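Local coordinates for stage III sporulation protein AH (Bacillus subtilis, PDB 3TUF) that helps build an intercellular channel between mother cell and forespore during sporulation, pairing with SpoIIQ and supporting forespore engulfment, at residues 93-107 / 120-134. Sequence-based numbering, arbitrary orientation.
Sequences EDARSKEREELNAIV and AYDKMTALSEVEGTE
R96 reaches across from helix 84-107 to two glutamates of helix 114-143, and its long chain has a partner at nearly every step. CB lies 3.5 Å and CG 3.6 Å from E131 OE2; CD meets the same oxygen and also L127 CD2. Bends at chi2 (-76°) and chi3 (-117°) then swing the guanidinium along the second helix, where NE gives E131 OE2 a weak hydrogen bond of 3.0 Å within a salt bridge, both glutamates lying at the guanidinium's edge. NH2 ends at E134 OE2, in a salt bridge whose exact length is doubtful, while NH1 pairs with E154 beyond the helices. L127 CD2 covers one guanidinium face, 3.7 Å from NE, a suitable place for a branched apolar residue that leaves the edge to carboxylates. The helices form an antiparallel hairpin; over 93-107 and 120-134 the axes cross at -148° and come within 8.9 Å of each other, and R96 is a knob among L127, V130, E131 and E134. With an alanine here, E134 and E154 would probably lose their charged mate on the first helix, and the close like charges of E93 and E131 would have less to offset them. R100 NH1 adds a salt bridge to E131 OE2 at 3.2 Å, while R100 NE forms a salt bridge with E129 of the second subunit and E131 OE1 another with K135 of that subunit. Toward the hairpin's turn the contact becomes apolar: I106 CG2 rests 3.7 Å from the CB of small A120, with V107 CG2 also against that methyl, and flexible M124 lays its CE against L103 CB at 3.6 Å.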
loop_
_atom_site.group_PDB
_atom_site.type_symbol
_atom_site.label_atom_id
_atom_site.label_comp_id
_atom_site.label_asym_id
_atom_site.label_seq_id
_atom_site.Cartn_x
_atom_site.Cartn_y
_atom_site.Cartn_z
ATOM N N GLU B 93 -2.975 -6.214 6.150
ATOM C CA GLU B 93 -3.647 -6.296 4.860
ATOM C C GLU B 93 -5.027 -6.906 5.050
ATOM O O GLU B 93 -6.042 -6.230 4.885
ATOM C CB GLU B 93 -2.827 -7.135 3.878
ATOM C CG GLU B 93 -2.178 -6.328 2.765
ATOM C CD GLU B 93 -2.094 -4.851 3.090
ATOM O OE1 GLU B 93 -3.025 -4.105 2.720
ATOM O OE2 GLU B 93 -1.096 -4.434 3.714
ATOM N N ASP B 94 -5.060 -8.187 5.406
ATOM C CA ASP B 94 -6.346 -8.856 5.725
ATOM C C ASP B 94 -7.358 -7.888 6.337
ATOM O O ASP B 94 -8.468 -7.657 5.752
ATOM C CB ASP B 94 -6.122 -10.050 6.672
ATOM C CG ASP B 94 -5.229 -11.127 6.031
ATOM O OD1 ASP B 94 -4.949 -10.943 4.816
ATOM O OD2 ASP B 94 -4.807 -12.148 6.681
ATOM N N ALA B 95 -6.952 -7.316 7.484
ATOM C CA ALA B 95 -7.773 -6.373 8.215
ATOM C C ALA B 95 -8.195 -5.172 7.317
ATOM O O ALA B 95 -9.407 -4.873 7.176
ATOM C CB ALA B 95 -7.058 -5.916 9.483
ATOM N N ARG B 96 -7.230 -4.520 6.679
ATOM C CA ARG B 96 -7.540 -3.411 5.777
ATOM C C ARG B 96 -8.595 -3.784 4.728
ATOM O O ARG B 96 -9.516 -3.013 4.457
ATOM C CB ARG B 96 -6.269 -2.911 5.087
ATOM C CG ARG B 96 -5.145 -2.548 6.045
ATOM C CD ARG B 96 -5.401 -1.209 6.716
ATOM N NE ARG B 96 -4.387 -0.219 6.365
ATOM C CZ ARG B 96 -3.546 0.329 7.235
ATOM N NH1 ARG B 96 -3.595 -0.016 8.515
ATOM N NH2 ARG B 96 -2.656 1.223 6.828
ATOM N N SER B 97 -8.447 -4.969 4.144
ATOM C CA SER B 97 -9.343 -5.470 3.078
ATOM C C SER B 97 -10.768 -5.483 3.530
ATOM O O SER B 97 -11.666 -4.950 2.842
ATOM C CB SER B 97 -9.041 -6.912 2.758
ATOM O OG SER B 97 -8.034 -6.941 1.804
ATOM N N LYS B 98 -10.944 -6.145 4.681
ATOM C CA LYS B 98 -12.208 -6.255 5.336
ATOM C C LYS B 98 -12.737 -4.884 5.551
ATOM O O LYS B 98 -13.889 -4.603 5.188
ATOM C CB LYS B 98 -12.067 -6.943 6.689
ATOM C CG LYS B 98 -12.284 -8.433 6.600
ATOM C CD LYS B 98 -11.736 -9.204 7.874
ATOM C CE LYS B 98 -10.259 -9.714 7.696
ATOM N NZ LYS B 98 -9.523 -9.943 8.994
ATOM N N GLU B 99 -11.903 -4.023 6.143
ATOM C CA GLU B 99 -12.283 -2.622 6.275
ATOM C C GLU B 99 -12.873 -1.993 4.997
ATOM O O GLU B 99 -14.022 -1.511 5.033
ATOM C CB GLU B 99 -11.104 -1.817 6.702
ATOM C CG GLU B 99 -11.067 -1.551 8.140
ATOM C CD GLU B 99 -10.523 -0.150 8.391
ATOM O OE1 GLU B 99 -11.322 0.815 8.267
ATOM O OE2 GLU B 99 -9.306 -0.010 8.678
ATOM N N ARG B 100 -12.104 -2.000 3.893
ATOM C CA ARG B 100 -12.541 -1.358 2.644
ATOM C C ARG B 100 -13.847 -1.924 2.206
ATOM O O ARG B 100 -14.742 -1.195 1.793
ATOM C CB ARG B 100 -11.566 -1.592 1.506
ATOM C CG ARG B 100 -10.230 -0.950 1.706
ATOM C CD ARG B 100 -9.360 -1.076 0.455
ATOM N NE ARG B 100 -8.715 -2.398 0.256
ATOM C CZ ARG B 100 -7.601 -2.811 0.882
ATOM N NH1 ARG B 100 -6.985 -2.023 1.782
ATOM N NH2 ARG B 100 -7.109 -4.010 0.605
ATOM N N GLU B 101 -13.948 -3.243 2.302
ATOM C CA GLU B 101 -15.148 -3.928 1.899
ATOM C C GLU B 101 -16.413 -3.436 2.654
ATOM O O GLU B 101 -17.510 -3.307 2.071
ATOM C CB GLU B 101 -14.946 -5.405 2.113
ATOM C CG GLU B 101 -16.093 -5.990 2.880
ATOM C CD GLU B 101 -16.288 -7.444 2.629
ATOM O OE1 GLU B 101 -15.317 -8.101 2.180
ATOM O OE2 GLU B 101 -17.420 -7.919 2.883
ATOM N N GLU B 102 -16.248 -3.166 3.946
ATOM C CA GLU B 102 -17.356 -2.721 4.743
ATOM C C GLU B 102 -17.711 -1.287 4.443
ATOM O O GLU B 102 -18.898 -0.966 4.220
ATOM C CB GLU B 102 -17.056 -2.925 6.201
ATOM C CG GLU B 102 -17.565 -4.269 6.685
ATOM C CD GLU B 102 -16.678 -4.915 7.746
ATOM O OE1 GLU B 102 -16.070 -4.184 8.570
ATOM O OE2 GLU B 102 -16.599 -6.170 7.756
ATOM N N LEU B 103 -16.701 -0.422 4.418
ATOM C CA LEU B 103 -16.926 0.939 3.946
ATOM C C LEU B 103 -17.659 0.909 2.592
ATOM O O LEU B 103 -18.748 1.487 2.422
ATOM C CB LEU B 103 -15.612 1.731 3.854
ATOM C CG LEU B 103 -14.974 2.348 5.138
ATOM C CD1 LEU B 103 -15.951 2.408 6.336
ATOM C CD2 LEU B 103 -13.648 1.670 5.529
ATOM N N ASN B 104 -17.104 0.185 1.635
ATOM C CA ASN B 104 -17.744 0.157 0.348
ATOM C C ASN B 104 -19.180 -0.345 0.439
ATOM O O ASN B 104 -20.056 0.096 -0.316
ATOM C CB ASN B 104 -16.965 -0.723 -0.601
ATOM C CG ASN B 104 -17.418 -0.567 -2.047
ATOM O OD1 ASN B 104 -18.188 0.337 -2.422
ATOM N ND2 ASN B 104 -16.927 -1.454 -2.873
ATOM N N ALA B 105 -19.411 -1.268 1.367
ATOM C CA ALA B 105 -20.697 -1.899 1.465
ATOM C C ALA B 105 -21.778 -0.904 1.919
ATOM O O ALA B 105 -22.880 -0.874 1.363
ATOM C CB ALA B 105 -20.612 -3.093 2.402
ATOM N N ILE B 106 -21.442 -0.100 2.927
ATOM C CA ILE B 106 -22.292 0.976 3.452
ATOM C C ILE B 106 -22.596 2.025 2.381
ATOM O O ILE B 106 -23.765 2.361 2.105
ATOM C CB ILE B 106 -21.585 1.653 4.646
ATOM C CG1 ILE B 106 -21.605 0.707 5.850
ATOM C CG2 ILE B 106 -22.245 2.950 5.034
ATOM C CD1 ILE B 106 -20.307 0.676 6.607
ATOM N N VAL B 107 -21.527 2.525 1.772
ATOM C CA VAL B 107 -21.617 3.552 0.741
ATOM C C VAL B 107 -22.533 3.073 -0.368
ATOM O O VAL B 107 -23.341 3.842 -0.894
ATOM C CB VAL B 107 -20.225 3.876 0.195
ATOM C CG1 VAL B 107 -20.290 4.529 -1.183
ATOM C CG2 VAL B 107 -19.526 4.779 1.136
ATOM N N ALA B 120 -18.802 7.024 5.859
ATOM C CA ALA B 120 -18.120 5.854 5.317
ATOM C C ALA B 120 -17.213 6.276 4.151
ATOM O O ALA B 120 -16.032 5.873 4.044
ATOM C CB ALA B 120 -19.104 4.869 4.864
ATOM N N TYR B 121 -17.739 7.110 3.276
ATOM C CA TYR B 121 -16.886 7.597 2.187
ATOM C C TYR B 121 -15.596 8.324 2.657
ATOM O O TYR B 121 -14.500 8.086 2.119
ATOM C CB TYR B 121 -17.685 8.447 1.207
ATOM C CG TYR B 121 -16.863 8.899 0.045
ATOM C CD1 TYR B 121 -16.606 8.047 -1.008
ATOM C CD2 TYR B 121 -16.315 10.176 0.018
ATOM C CE1 TYR B 121 -15.828 8.466 -2.087
ATOM C CE2 TYR B 121 -15.538 10.605 -1.043
ATOM C CZ TYR B 121 -15.297 9.753 -2.091
ATOM O OH TYR B 121 -14.529 10.175 -3.144
ATOM N N ASP B 122 -15.724 9.189 3.662
ATOM C CA ASP B 122 -14.554 9.847 4.238
ATOM C C ASP B 122 -13.562 8.908 4.887
ATOM O O ASP B 122 -12.346 9.081 4.720
ATOM C CB ASP B 122 -14.982 10.881 5.248
ATOM C CG ASP B 122 -15.737 11.993 4.614
ATOM O OD1 ASP B 122 -16.066 11.870 3.411
ATOM O OD2 ASP B 122 -15.999 12.990 5.308
ATOM N N LYS B 123 -14.073 7.929 5.637
ATOM C CA LYS B 123 -13.224 6.910 6.261
ATOM C C LYS B 123 -12.465 6.160 5.147
ATOM O O LYS B 123 -11.265 5.847 5.278
ATOM C CB LYS B 123 -14.059 5.951 7.118
ATOM C CG LYS B 123 -14.376 6.447 8.535
ATOM C CD LYS B 123 -15.282 5.462 9.371
ATOM C CE LYS B 123 -16.024 6.142 10.552
ATOM N NZ LYS B 123 -17.061 5.220 11.081
ATOM N N MET B 124 -13.158 5.925 4.030
ATOM C CA MET B 124 -12.581 5.219 2.902
ATOM C C MET B 124 -11.418 6.034 2.300
ATOM O O MET B 124 -10.237 5.555 2.222
ATOM C CB MET B 124 -13.674 4.981 1.864
ATOM C CG MET B 124 -13.469 3.798 0.941
ATOM S SD MET B 124 -14.834 3.655 -0.241
ATOM C CE MET B 124 -16.241 3.622 0.852
ATOM N N THR B 125 -11.712 7.266 1.892
ATOM C CA THR B 125 -10.633 8.041 1.308
ATOM C C THR B 125 -9.448 8.299 2.297
ATOM O O THR B 125 -8.260 8.320 1.852
ATOM C CB THR B 125 -11.122 9.302 0.545
ATOM O OG1 THR B 125 -11.945 10.089 1.390
ATOM C CG2 THR B 125 -11.970 8.912 -0.664
ATOM N N ALA B 126 -9.733 8.435 3.608
ATOM C CA ALA B 126 -8.659 8.649 4.582
ATOM C C ALA B 126 -7.788 7.429 4.696
ATOM O O ALA B 126 -6.552 7.521 4.855
ATOM C CB ALA B 126 -9.216 8.984 5.961
ATOM N N LEU B 127 -8.445 6.281 4.648
ATOM C CA LEU B 127 -7.721 5.036 4.736
ATOM C C LEU B 127 -6.674 4.943 3.633
ATOM O O LEU B 127 -5.528 4.575 3.928
ATOM C CB LEU B 127 -8.660 3.844 4.653
ATOM C CG LEU B 127 -8.419 2.614 5.527
ATOM C CD1 LEU B 127 -8.792 1.499 4.657
ATOM C CD2 LEU B 127 -7.007 2.352 6.145
ATOM N N SER B 128 -7.066 5.264 2.385
ATOM C CA SER B 128 -6.119 5.339 1.262
ATOM C C SER B 128 -4.943 6.207 1.521
ATOM O O SER B 128 -3.811 5.940 1.079
ATOM C CB SER B 128 -6.772 6.024 0.104
ATOM O OG SER B 128 -7.776 5.179 -0.357
ATOM N N GLU B 129 -5.235 7.325 2.146
ATOM C CA GLU B 129 -4.191 8.256 2.400
ATOM C C GLU B 129 -3.253 7.747 3.480
ATOM O O GLU B 129 -2.020 7.865 3.326
ATOM C CB GLU B 129 -4.766 9.650 2.642
ATOM C CG GLU B 129 -5.376 10.233 1.320
ATOM C CD GLU B 129 -4.391 10.170 0.072
ATOM O OE1 GLU B 129 -3.168 10.368 0.262
ATOM O OE2 GLU B 129 -4.834 9.920 -1.098
ATOM N N VAL B 130 -3.836 7.133 4.524
ATOM C CA VAL B 130 -3.091 6.360 5.493
ATOM C C VAL B 130 -2.246 5.305 4.772
ATOM O O VAL B 130 -1.020 5.223 4.990
ATOM C CB VAL B 130 -4.066 5.683 6.508
ATOM C CG1 VAL B 130 -3.466 4.383 7.197
ATOM C CG2 VAL B 130 -4.545 6.708 7.531
ATOM N N GLU B 131 -2.888 4.509 3.909
ATOM C CA GLU B 131 -2.151 3.509 3.108
ATOM C C GLU B 131 -0.944 4.146 2.414
ATOM O O GLU B 131 0.179 3.617 2.494
ATOM C CB GLU B 131 -3.027 2.820 2.013
ATOM C CG GLU B 131 -4.287 1.972 2.430
ATOM C CD GLU B 131 -3.937 0.569 3.003
ATOM O OE1 GLU B 131 -2.713 0.247 3.083
ATOM O OE2 GLU B 131 -4.892 -0.207 3.365
ATOM N N GLY B 132 -1.195 5.270 1.724
ATOM C CA GLY B 132 -0.142 5.971 0.972
ATOM C C GLY B 132 0.987 6.477 1.869
ATOM O O GLY B 132 2.198 6.344 1.529
ATOM N N THR B 133 0.576 7.054 3.014
ATOM C CA THR B 133 1.489 7.552 4.026
ATOM C C THR B 133 2.413 6.458 4.530
ATOM O O THR B 133 3.626 6.651 4.594
ATOM C CB THR B 133 0.718 8.092 5.197
ATOM O OG1 THR B 133 0.099 9.330 4.805
ATOM C CG2 THR B 133 1.657 8.298 6.465
ATOM N N GLU B 134 1.859 5.304 4.872
ATOM C CA GLU B 134 2.702 4.225 5.344
ATOM C C GLU B 134 3.716 3.693 4.327
ATOM O O GLU B 134 4.887 3.486 4.688
ATOM C CB GLU B 134 1.828 3.084 5.759
ATOM C CG GLU B 134 0.681 3.541 6.568
ATOM C CD GLU B 134 -0.110 2.373 7.062
ATOM O OE1 GLU B 134 0.033 1.288 6.446
ATOM O OE2 GLU B 134 -0.842 2.535 8.065
#